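Local coordinates for sortase SrtE1 (Streptomyces coelicolor, PDB 5CUW), which is a class E transpeptidase that attaches surface proteins to the cell wall after cleaving their Leu-Ala-x-Thr-Gly or Leu-Pro-x-Thr-Gly sorting signals, at residues K126-L131 with S149-P154. Sequence-based numbering, arbitrary orientation.
Sequences KMASIL and SGFKGP
S129 supplies the polar link between strand and loop: its hydroxyl donates a hydrogen bond to the backbone carbonyl of S149, with OG 3.0 Å from O. The angle at that oxygen, C=O...OG, is 121°. The donor stands tilted 33° from the carbonyl plane. The CA-CB bond of S129 points toward the loop, and with OG anti to the backbone N (chi1 179°) the hydroxyl comes within bonding distance of the S149 carbonyl. An alanine here would delete the OG and would probably leave the S149 carbonyl without this donor, untying the loop from the strand at that point. The apolar contact involves one methyl and one ring: A128 CB meets the edge of F151 roughly level with the ring, 3.8 Å from CE1 and about equally close to CZ. Two consecutive side chains of the strand can both point toward the loop because A128 and S129 form a classic beta bulge opposite W176, on strand 171-184 of the sortase beta-barrel; the backbones of both hydrogen-bond to W176. Within the loop, S149 OG accepts a nearly straight hydrogen bond from F151 N at 3.2 Å, an ST turn, and also forms a hydrogen bond with the carbonyl O of P146. The same serine places CB over one face of the F151 ring, 3.6 Å above the plane and displaced from the ring centre to its periphery. F151 also stacks with Y157, near the start of strand 156-164, into which this loop leads.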
ATOM      1  N   LYS A 126       1.192  -9.984  -4.247  1.00 23.43           N
ATOM      2  CA  LYS A 126       2.277 -10.619  -3.495  1.00 22.83           C
ATOM      3  C   LYS A 126       3.505  -9.713  -3.458  1.00 28.36           C
ATOM      4  O   LYS A 126       3.845  -9.061  -4.453  1.00 21.91           O
ATOM      5  CB  LYS A 126       2.606 -11.983  -4.095  1.00 32.42           C
ATOM      6  CG  LYS A 126       1.518 -13.005  -3.760  1.00 39.56           C
ATOM      7  CD  LYS A 126       1.888 -14.426  -4.136  1.00 49.43           C
ATOM      8  CE  LYS A 126       0.721 -15.366  -3.852  1.00 55.77           C
ATOM      9  NZ  LYS A 126       0.886 -16.677  -4.537  1.00 62.94           N
ATOM     10  N   MET A 127       4.143  -9.655  -2.292  1.00 27.63           N
ATOM     11  CA  MET A 127       5.323  -8.829  -2.081  1.00 24.18           C
ATOM     12  C   MET A 127       6.396  -9.213  -3.082  1.00 21.96           C
ATOM     13  O   MET A 127       6.621 -10.396  -3.335  1.00 28.85           O
ATOM     14  CB  MET A 127       5.835  -8.984  -0.637  1.00 30.15           C
ATOM     15  CG  MET A 127       7.014  -8.088  -0.257  1.00 29.17           C
ATOM     16  SD  MET A 127       8.662  -8.796  -0.568  1.00 34.19           S
ATOM     17  CE  MET A 127       9.707  -7.418  -0.104  1.00 37.78           C
ATOM     18  N   ALA A 128       7.038  -8.215  -3.682  1.00 26.04           N
ATOM     19  CA  ALA A 128       8.041  -8.483  -4.711  1.00 27.30           C
ATOM     20  C   ALA A 128       9.380  -7.829  -4.416  1.00 31.86           C
ATOM     21  O   ALA A 128      10.427  -8.402  -4.690  1.00 32.92           O
ATOM     22  CB  ALA A 128       7.532  -8.017  -6.078  1.00 24.31           C
ATOM     23  N   SER A 129       9.353  -6.622  -3.865  1.00 29.58           N
ATOM     24  CA  SER A 129      10.574  -5.829  -3.795  1.00 32.67           C
ATOM     25  C   SER A 129      10.550  -4.868  -2.615  1.00 23.51           C
ATOM     26  O   SER A 129       9.485  -4.406  -2.209  1.00 23.58           O
ATOM     27  CB  SER A 129      10.747  -5.062  -5.117  1.00 33.71           C
ATOM     28  OG  SER A 129      11.903  -4.260  -5.095  1.00 42.38           O
ATOM     29  N   ILE A 130      11.711  -4.577  -2.035  1.00 24.80           N
ATOM     30  CA  ILE A 130      11.753  -3.644  -0.918  1.00 19.69           C
ATOM     31  C   ILE A 130      12.902  -2.641  -1.036  1.00 25.68           C
ATOM     32  O   ILE A 130      14.014  -2.992  -1.425  1.00 26.97           O
ATOM     33  CB  ILE A 130      11.869  -4.390   0.419  1.00 25.52           C
ATOM     34  CG1 ILE A 130      11.897  -3.394   1.572  1.00 24.27           C
ATOM     35  CG2 ILE A 130      13.121  -5.262   0.429  1.00 25.71           C
ATOM     36  CD1 ILE A 130      11.752  -4.024   2.930  1.00 28.96           C
ATOM     37  N   LEU A 131      12.603  -1.389  -0.706  1.00 26.67           N
ATOM     38  CA  LEU A 131      13.585  -0.319  -0.611  1.00 27.33           C
ATOM     39  C   LEU A 131      13.533   0.150   0.841  1.00 24.65           C
ATOM     40  O   LEU A 131      12.632   0.896   1.222  1.00 25.88           O
ATOM     41  CB  LEU A 131      13.268   0.818  -1.605  1.00 24.09           C
ATOM     42  CG  LEU A 131      14.078   2.123  -1.615  1.00 20.95           C
ATOM     43  CD1 LEU A 131      15.562   1.869  -1.831  1.00 28.25           C
ATOM     44  CD2 LEU A 131      13.555   3.102  -2.683  1.00 20.00           C
ATOM     45  N   SER A 149      12.071  -0.187  -8.147  1.00 25.08           N
ATOM     46  CA  SER A 149      11.391  -1.437  -7.806  1.00 26.49           C
ATOM     47  C   SER A 149      11.993  -2.653  -8.507  1.00 31.27           C
ATOM     48  O   SER A 149      11.829  -3.783  -8.044  1.00 28.99           O
ATOM     49  CB  SER A 149       9.910  -1.348  -8.168  1.00 28.78           C
ATOM     50  OG  SER A 149       9.774  -1.079  -9.556  1.00 30.11           O
ATOM     51  N   GLY A 150      12.644  -2.426  -9.644  1.00 29.28           N
ATOM     52  CA  GLY A 150      13.107  -3.517 -10.485  1.00 29.54           C
ATOM     53  C   GLY A 150      12.056  -4.038 -11.460  1.00 35.12           C
ATOM     54  O   GLY A 150      12.326  -4.951 -12.241  1.00 36.86           O
ATOM     55  N   PHE A 151      10.856  -3.467 -11.426  1.00 25.32           N
ATOM     56  CA  PHE A 151       9.816  -3.845 -12.384  1.00 21.35           C
ATOM     57  C   PHE A 151      10.210  -3.319 -13.767  1.00 30.90           C
ATOM     58  O   PHE A 151      10.629  -2.172 -13.899  1.00 30.88           O
ATOM     59  CB  PHE A 151       8.441  -3.296 -11.966  1.00 23.11           C
ATOM     60  CG  PHE A 151       7.949  -3.812 -10.636  1.00 28.24           C
ATOM     61  CD1 PHE A 151       8.274  -5.084 -10.205  1.00 34.94           C
ATOM     62  CD2 PHE A 151       7.162  -3.013  -9.819  1.00 27.74           C
ATOM     63  CE1 PHE A 151       7.831  -5.551  -8.977  1.00 37.50           C
ATOM     64  CE2 PHE A 151       6.722  -3.471  -8.596  1.00 22.33           C
ATOM     65  CZ  PHE A 151       7.047  -4.743  -8.175  1.00 35.48           C
ATOM     66  N   LYS A 152      10.080  -4.155 -14.792  1.00 26.34           N
ATOM     67  CA  LYS A 152      10.651  -3.842 -16.101  1.00 25.22           C
ATOM     68  C   LYS A 152       9.705  -3.084 -17.029  1.00 39.60           C
ATOM     69  O   LYS A 152      10.154  -2.395 -17.942  1.00 53.29           O
ATOM     70  CB  LYS A 152      11.110  -5.129 -16.791  1.00 37.92           C
ATOM     71  CG  LYS A 152      12.292  -5.812 -16.102  1.00 41.24           C
ATOM     72  CD  LYS A 152      12.516  -7.215 -16.648  1.00 45.95           C
ATOM     73  N   GLY A 153       8.405  -3.215 -16.810  1.00 32.89           N
ATOM     74  CA  GLY A 153       7.439  -2.582 -17.691  1.00 29.49           C
ATOM     75  C   GLY A 153       6.100  -2.417 -17.019  1.00 29.60           C
ATOM     76  O   GLY A 153       5.992  -2.575 -15.796  1.00 24.39           O
ATOM     77  N   PRO A 154       5.061  -2.091 -17.806  1.00 24.44           N
ATOM     78  CA  PRO A 154       3.734  -1.930 -17.211  1.00 22.85           C
ATOM     79  C   PRO A 154       3.188  -3.222 -16.581  1.00 26.52           C
ATOM     80  O   PRO A 154       3.293  -4.315 -17.143  1.00 25.46           O
ATOM     81  CB  PRO A 154       2.857  -1.486 -18.396  1.00 26.93           C
ATOM     82  CG  PRO A 154       3.653  -1.773 -19.621  1.00 33.02           C
ATOM     83  CD  PRO A 154       5.094  -1.713 -19.231  1.00 31.37           C
TER